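Local coordinates for protein F01G10.3, confirmed by transcript evidence (Caenorhabditis elegans, PDB 3K6J) that probably oxidises (3S)-3-hydroxyacyl-CoA with NAD+, as the zinc-containing dehydrogenase part of a multifunctional enzyme, at residues A34-L39 / G44-S49; T159-T164 / S209-T214; L251-G256 / N299-E304. All coordinates share one frame; numbering follows the deposited sequence.

Contact 1: A34-L39 / G44-S49; sequences AGQWSL and GDHTNS
S38 and D45 form a single backbone bridge in the irregular loop between helix 22-29 and strand 56-60, and D45 also opens a type I beta turn that ends at N48. On one flank of the bridge L39 N donates to G44 O at 2.9 Å, meeting it nearly end-on. On the other flank W37 O accepts two bonds from a single residue, from H46 N at 3.1 Å and from H46 ND1 at 3.2 Å, which approach from opposite faces of its carbonyl plane. The imidazole meets this oxygen with its edge, close to the ring plane. With CG tucked between the backbone N and the carbonyl carbon (chi1 75°), the H46 ring folds back along segment 34-39. Q36 CA lies over one of its faces, 3.6 Å from the ring centroid in a CH-pi contact, and Q36 CB and CG run alongside CE1 and NE2.

The W37 indole slides past in the opposite direction. H46 CB stands 3.7 Å from the centroid of the W37 five-membered ring, over the same face that H46 N and D45 C cover, and the H46 ring turns its edge to this face with the planes at 59°. W37 is buried: it packs on I212 and A213 of helix 209-221 and on L228 of strand 225-229, which places the loop against the part of the chain assigned to the NAD-binding domain family.

The turn holds its own shape. D45 OD1 accepts T47 N, making an Asx turn, and takes T47 OG1 on its syn lone pair. N48 OD1 accepts D45 N along an almost perfectly straight bond (179°). A water donates to both S38 OG and D45 OD2, lying 2.6 Å from D45 OD2.

Contact 2: T159-T164 / S209-T214; sequences TCIFGT and SQAIAT
I161 meets A211 and T214 with its three outer carbons, in a small and wholly buried apolar contact. Its CD1 comes to 3.7 Å from A211 CA and also touches the methyl group of that residue. The second branch, I161 CG2, approaches the same methyl more loosely, at 4.1 Å from A211 CB. Farther along the helix, I161 CG1 lies against T214, 3.7 Å from T214 CG2, and the two beta-branched side chains cross at a slant. I161 points its CB at the helix and carries CG1 beside its own backbone N (chi1 -61°), with CG2 beside the carbonyl carbon, a rotation that puts CD1 and CG2 both within reach of A211 while CG1 meets T214.

T214 meets the isoleucine mainly through CB and CG2, and its hydroxyl is engaged elsewhere. The hydroxyl bends back along the helix and donates to Q210 O at 2.7 Å, from a position 42° above the carbonyl plane, while T214 N donates to the same oxygen at 2.8 Å. Y52 N bonds the hydroxyl as well, so this polar atom is satisfied inside an otherwise apolar interface and its torsion is held. Near the start of the helix, A211 N is bonded to S208 OG.

Farther out, I161 is fixed in the sheet by backbone bonds to D132 and I134, and V185 of the neighbouring strand 184-188 touches both I161 and I212. Helix 209-221 thus packs against the sheet, on strands 161-164 and 184-188. It links strand 198-202 to the adjacent, parallel strand 225-229 in a beta-alpha-beta crossover, and the packing of such a helix on a largely parallel sheet is typical of the Rossmann fold.

Contact 3: L251-G256 / N299-E304; sequences LMYEYG and NPIEKE
Y253 meets I301 from its first side-chain carbon onward. Its CB sits 3.5 Å from I301 CG1 and also touches I301 CD1, the tightest part of the interface. Because CG is placed between the backbone N and the carbonyl carbon (chi1 63°), the ring swings across the neighbouring segment: CG itself lies more loosely by I301 CG1, and CD1 brings the ring edge to I301 CG1 at 3.7 Å, near the ring plane. Next along, CE1 rests on N299, 3.6 Å from N299 CG, and CZ reaches the same side chain more loosely at N299 CB. The tyrosine and asparagine side chains cross at about a right angle.

An alanine here keeps CB but lacks the ring, which would probably open a gap beside N299 and leave I301 CG1 with only the CB contact from this residue.

Beside the tyrosine, M252 bends at its thioether so that CE comes 3.9 Å from I301 CG2, and I301 is also packed against M335 and I339 of helix 333-341. N299 occupies the N-cap position of helix 300-307, where its backbone N donates to E302 OE2 at 3.2 Å, a carboxylate that also forms a salt bridge with K291. The contact thus packs the C-terminal end of helix 234-253 against the start of helix 300-307, within the helical C-terminal domain of the 3-hydroxyacyl-CoA dehydrogenase family.

Overall arrangement
From the N terminus, contact 1 comes first and closes a short excursion of four residues in the loop leading to strand 56-60. Contact 2 then brings strand 161-164 together with helix 209-221 over 44 intervening residues, and contact 3 spans 42 mostly helical ones after the last strand of the eight-stranded sheet. The three follow in series, with neither nesting nor crossing. Contacts 1 and 2 nevertheless touch, as L39 CD1 packs by S209 N, so the early loop leans on the very helix that contact 2 joins to the sheet. Contact 3 lies on the opposite side of the chain's centre, its centre about 48 Å from that of contact 2, and ties helices of the C-terminal domain.

Contact 1: A34-L39 / G44-S49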
# COMPACT_ATOMS: atom_id res chain seq x y z
N ALA A 34 5.49 6.46 -14.13
CA ALA A 34 6.51 5.78 -13.26
C ALA A 34 7.46 4.87 -14.04
O ALA A 34 8.59 4.63 -13.61
CB ALA A 34 5.81 4.97 -12.13
N GLY A 35 6.98 4.37 -15.18
CA GLY A 35 7.82 3.60 -16.11
C GLY A 35 8.93 4.47 -16.69
O GLY A 35 9.95 3.95 -17.16
N GLN A 36 8.77 5.79 -16.63
CA GLN A 36 9.84 6.68 -17.15
C GLN A 36 10.84 7.11 -16.07
O GLN A 36 11.09 8.30 -15.87
CB GLN A 36 9.25 7.90 -17.86
CG GLN A 36 8.62 7.56 -19.21
CD GLN A 36 7.70 8.67 -19.75
OE1 GLN A 36 8.04 9.85 -19.73
NE2 GLN A 36 6.53 8.29 -20.21
N TRP A 37 11.41 6.13 -15.37
CA TRP A 37 12.17 6.39 -14.14
C TRP A 37 13.55 6.97 -14.41
O TRP A 37 14.14 6.73 -15.46
CB TRP A 37 12.30 5.10 -13.30
CG TRP A 37 13.00 3.99 -14.00
CD1 TRP A 37 12.44 2.99 -14.72
CD2 TRP A 37 14.43 3.78 -14.05
NE1 TRP A 37 13.42 2.16 -15.23
CE2 TRP A 37 14.65 2.64 -14.83
CE3 TRP A 37 15.53 4.46 -13.51
CZ2 TRP A 37 15.93 2.15 -15.10
CZ3 TRP A 37 16.81 3.98 -13.79
CH2 TRP A 37 16.99 2.83 -14.57
N SER A 38 14.05 7.74 -13.46
CA SER A 38 15.44 8.14 -13.45
C SER A 38 16.04 8.14 -12.05
O SER A 38 15.41 8.60 -11.09
CB SER A 38 15.62 9.55 -14.07
OG SER A 38 16.96 10.00 -13.86
N LEU A 39 17.28 7.66 -11.95
CA LEU A 39 18.03 7.76 -10.70
C LEU A 39 18.56 9.20 -10.57
O LEU A 39 18.53 9.95 -11.53
CB LEU A 39 19.19 6.75 -10.71
CG LEU A 39 18.88 5.28 -10.50
CD1 LEU A 39 20.11 4.44 -10.82
CD2 LEU A 39 18.48 5.08 -9.05
N GLY A 44 21.87 7.44 -14.20
CA GLY A 44 21.19 6.54 -15.18
C GLY A 44 19.67 6.62 -15.16
O GLY A 44 19.07 7.03 -14.16
N ASP A 45 19.03 6.22 -16.26
CA ASP A 45 17.58 6.21 -16.37
C ASP A 45 17.06 5.12 -17.31
O ASP A 45 17.83 4.34 -17.85
CB ASP A 45 17.03 7.60 -16.71
CG ASP A 45 17.24 8.01 -18.17
OD1 ASP A 45 17.20 7.14 -19.08
OD2 ASP A 45 17.41 9.23 -18.37
N HIS A 46 15.74 5.09 -17.51
CA HIS A 46 15.10 4.04 -18.28
C HIS A 46 15.49 4.03 -19.78
O HIS A 46 15.36 3.01 -20.46
CB HIS A 46 13.58 4.17 -18.14
CG HIS A 46 12.99 5.30 -18.93
ND1 HIS A 46 13.09 6.62 -18.52
CD2 HIS A 46 12.30 5.32 -20.09
CE1 HIS A 46 12.48 7.40 -19.40
NE2 HIS A 46 11.99 6.64 -20.37
N THR A 47 15.99 5.17 -20.28
CA THR A 47 16.48 5.25 -21.67
C THR A 47 17.85 4.59 -21.86
O THR A 47 18.17 4.07 -22.94
CB THR A 47 16.48 6.73 -22.23
OG1 THR A 47 17.51 7.53 -21.61
CG2 THR A 47 15.11 7.41 -21.98
N ASN A 48 18.66 4.58 -20.81
CA ASN A 48 20.07 4.16 -20.99
C ASN A 48 20.51 3.01 -20.09
O ASN A 48 21.69 2.87 -19.80
CB ASN A 48 20.99 5.37 -20.83
CG ASN A 48 20.79 6.05 -19.51
OD1 ASN A 48 20.61 5.39 -18.50
ND2 ASN A 48 20.81 7.38 -19.51
N SER A 49 19.56 2.16 -19.69
CA SER A 49 19.78 1.13 -18.67
C SER A 49 19.37 -0.24 -19.15
O SER A 49 18.24 -0.42 -19.60
CB SER A 49 19.01 1.45 -17.39
OG SER A 49 19.56 2.58 -16.77
O HOH W 1 17.75 11.16 -16.60
O HOH W 2 20.16 10.27 -14.30

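Contact 2: T159-T164 / S209-T214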
# COMPACT_ATOMS: atom_id res chain seq x y z
N THR A 159 25.39 -11.52 -12.41
CA THR A 159 24.30 -10.66 -12.87
C THR A 159 23.11 -10.53 -11.89
O THR A 159 22.15 -9.80 -12.17
CB THR A 159 23.79 -11.05 -14.29
OG1 THR A 159 23.54 -12.46 -14.36
CG2 THR A 159 24.84 -10.70 -15.33
N CYS A 160 23.20 -11.21 -10.74
CA CYS A 160 22.06 -11.38 -9.82
C CYS A 160 21.74 -10.12 -9.06
O CYS A 160 22.60 -9.50 -8.42
CB CYS A 160 22.29 -12.55 -8.86
SG CYS A 160 20.79 -13.09 -7.91
N ILE A 161 20.48 -9.70 -9.14
CA ILE A 161 20.07 -8.53 -8.42
C ILE A 161 19.59 -8.98 -7.06
O ILE A 161 18.79 -9.92 -6.95
CB ILE A 161 18.98 -7.70 -9.15
CG1 ILE A 161 19.48 -7.17 -10.51
CG2 ILE A 161 18.50 -6.54 -8.30
CD1 ILE A 161 20.94 -6.66 -10.55
N PHE A 162 20.06 -8.28 -6.03
CA PHE A 162 19.66 -8.56 -4.67
C PHE A 162 18.67 -7.53 -4.19
O PHE A 162 18.98 -6.34 -4.12
CB PHE A 162 20.88 -8.58 -3.73
CG PHE A 162 21.90 -9.64 -4.07
CD1 PHE A 162 21.52 -10.86 -4.58
CD2 PHE A 162 23.24 -9.42 -3.84
CE1 PHE A 162 22.46 -11.83 -4.88
CE2 PHE A 162 24.18 -10.39 -4.13
CZ PHE A 162 23.79 -11.59 -4.65
N GLY A 163 17.49 -8.00 -3.84
CA GLY A 163 16.46 -7.12 -3.29
C GLY A 163 16.42 -7.30 -1.78
O GLY A 163 16.82 -8.34 -1.26
N THR A 164 16.00 -6.26 -1.08
CA THR A 164 15.79 -6.37 0.35
C THR A 164 14.48 -5.68 0.65
O THR A 164 14.22 -4.57 0.14
CB THR A 164 16.97 -5.76 1.21
OG1 THR A 164 16.58 -5.67 2.57
CG2 THR A 164 17.35 -4.36 0.75
N SER A 209 21.86 1.38 -12.26
CA SER A 209 20.78 1.50 -13.24
C SER A 209 20.29 0.13 -13.69
O SER A 209 19.10 -0.07 -13.87
CB SER A 209 21.19 2.37 -14.45
OG SER A 209 22.19 1.73 -15.23
N GLN A 210 21.22 -0.82 -13.82
CA GLN A 210 20.86 -2.19 -14.16
C GLN A 210 19.98 -2.82 -13.11
O GLN A 210 18.97 -3.43 -13.43
CB GLN A 210 22.08 -3.09 -14.31
CG GLN A 210 22.79 -2.96 -15.59
CD GLN A 210 24.15 -2.41 -15.37
OE1 GLN A 210 24.35 -1.55 -14.49
NE2 GLN A 210 25.11 -2.90 -16.15
N ALA A 211 20.40 -2.72 -11.86
CA ALA A 211 19.60 -3.25 -10.77
C ALA A 211 18.20 -2.64 -10.85
O ALA A 211 17.23 -3.35 -10.76
CB ALA A 211 20.26 -2.98 -9.40
N ILE A 212 18.11 -1.34 -11.04
CA ILE A 212 16.83 -0.66 -11.16
C ILE A 212 15.99 -1.18 -12.34
O ILE A 212 14.81 -1.56 -12.15
CB ILE A 212 16.99 0.87 -11.24
CG1 ILE A 212 17.64 1.41 -9.96
CG2 ILE A 212 15.63 1.55 -11.47
CD1 ILE A 212 16.94 1.02 -8.65
N ALA A 213 16.60 -1.26 -13.52
CA ALA A 213 15.88 -1.74 -14.72
C ALA A 213 15.44 -3.18 -14.57
O ALA A 213 14.33 -3.54 -14.95
CB ALA A 213 16.74 -1.57 -16.01
N THR A 214 16.31 -4.01 -14.00
CA THR A 214 16.02 -5.43 -13.84
C THR A 214 14.84 -5.61 -12.87
O THR A 214 13.97 -6.42 -13.12
CB THR A 214 17.28 -6.20 -13.37
OG1 THR A 214 18.34 -5.93 -14.28
CG2 THR A 214 17.05 -7.72 -13.28

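Contact 3: L251-G256 / N299-E304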
# COMPACT_ATOMS: atom_id res chain seq x y z
N LEU A 251 -18.33 11.77 9.24
CA LEU A 251 -19.58 11.50 8.55
C LEU A 251 -20.55 10.70 9.43
O LEU A 251 -21.77 10.80 9.27
CB LEU A 251 -19.33 10.76 7.24
CG LEU A 251 -18.71 11.58 6.10
CD1 LEU A 251 -18.29 10.67 4.94
CD2 LEU A 251 -19.62 12.71 5.62
N MET A 252 -19.99 9.91 10.35
CA MET A 252 -20.79 9.09 11.24
C MET A 252 -21.25 9.86 12.48
O MET A 252 -22.45 9.89 12.76
CB MET A 252 -20.03 7.81 11.66
CG MET A 252 -19.96 6.74 10.58
SD MET A 252 -19.13 5.26 11.17
CE MET A 252 -17.57 5.94 11.77
N TYR A 253 -20.32 10.50 13.20
CA TYR A 253 -20.68 11.15 14.45
C TYR A 253 -21.24 12.57 14.35
O TYR A 253 -22.02 12.97 15.21
CB TYR A 253 -19.59 11.04 15.53
CG TYR A 253 -18.28 11.69 15.23
CD1 TYR A 253 -17.18 10.93 14.84
CD2 TYR A 253 -18.11 13.08 15.35
CE1 TYR A 253 -15.95 11.51 14.56
CE2 TYR A 253 -16.89 13.68 15.07
CZ TYR A 253 -15.81 12.88 14.68
OH TYR A 253 -14.59 13.46 14.40
N GLU A 254 -20.84 13.33 13.32
CA GLU A 254 -21.35 14.69 13.13
C GLU A 254 -22.56 14.71 12.21
O GLU A 254 -23.45 15.58 12.36
CB GLU A 254 -20.27 15.62 12.58
CG GLU A 254 -19.36 16.20 13.65
CD GLU A 254 -18.16 16.89 13.05
OE1 GLU A 254 -17.09 16.88 13.69
OE2 GLU A 254 -18.29 17.44 11.93
N TYR A 255 -22.59 13.79 11.26
CA TYR A 255 -23.73 13.62 10.36
C TYR A 255 -24.29 12.27 10.70
O TYR A 255 -23.81 11.61 11.62
CB TYR A 255 -23.27 13.73 8.89
CG TYR A 255 -22.49 15.00 8.62
CD1 TYR A 255 -23.12 16.13 8.10
CD2 TYR A 255 -21.12 15.08 8.90
CE1 TYR A 255 -22.40 17.30 7.85
CE2 TYR A 255 -20.40 16.24 8.67
CZ TYR A 255 -21.04 17.35 8.14
OH TYR A 255 -20.32 18.52 7.91
N GLY A 256 -25.33 11.83 10.01
CA GLY A 256 -25.95 10.60 10.46
C GLY A 256 -25.59 9.38 9.65
O GLY A 256 -26.31 8.40 9.69
N ASN A 299 -12.41 9.68 19.35
CA ASN A 299 -13.70 10.27 19.01
C ASN A 299 -14.86 9.40 19.48
O ASN A 299 -14.68 8.19 19.68
CB ASN A 299 -13.80 10.62 17.50
CG ASN A 299 -13.94 9.39 16.60
OD1 ASN A 299 -13.09 9.14 15.75
ND2 ASN A 299 -15.01 8.64 16.78
N PRO A 300 -16.06 9.99 19.68
CA PRO A 300 -17.23 9.29 20.21
C PRO A 300 -17.46 7.87 19.66
O PRO A 300 -17.85 6.97 20.41
CB PRO A 300 -18.39 10.20 19.83
CG PRO A 300 -17.79 11.58 19.82
CD PRO A 300 -16.32 11.44 19.51
N ILE A 301 -17.21 7.67 18.37
CA ILE A 301 -17.45 6.39 17.71
C ILE A 301 -16.34 5.38 18.06
O ILE A 301 -16.63 4.21 18.28
CB ILE A 301 -17.60 6.54 16.17
CG1 ILE A 301 -18.55 7.69 15.83
CG2 ILE A 301 -18.11 5.26 15.54
CD1 ILE A 301 -20.03 7.38 16.03
N GLU A 302 -15.10 5.85 18.10
CA GLU A 302 -13.95 5.05 18.50
C GLU A 302 -14.01 4.67 19.98
O GLU A 302 -13.81 3.50 20.34
CB GLU A 302 -12.66 5.82 18.26
CG GLU A 302 -12.27 6.00 16.82
CD GLU A 302 -11.01 6.82 16.66
OE1 GLU A 302 -10.30 6.65 15.64
OE2 GLU A 302 -10.71 7.64 17.56
N LYS A 303 -14.29 5.68 20.81
CA LYS A 303 -14.43 5.57 22.26
C LYS A 303 -15.30 4.37 22.62
O LYS A 303 -14.85 3.45 23.31
CB LYS A 303 -15.09 6.85 22.80
CG LYS A 303 -14.33 7.60 23.90
CD LYS A 303 -14.98 8.98 24.15
CE LYS A 303 -13.97 10.06 24.58
NZ LYS A 303 -13.59 9.96 26.02
N GLU A 304 -16.53 4.38 22.10
CA GLU A 304 -17.53 3.35 22.37
C GLU A 304 -17.19 2.01 21.71
O GLU A 304 -17.29 0.96 22.36
CB GLU A 304 -18.93 3.84 21.96
CG GLU A 304 -20.10 2.93 22.41
CD GLU A 304 -20.37 2.95 23.93
OE1 GLU A 304 -20.53 4.05 24.51
OE2 GLU A 304 -20.44 1.85 24.53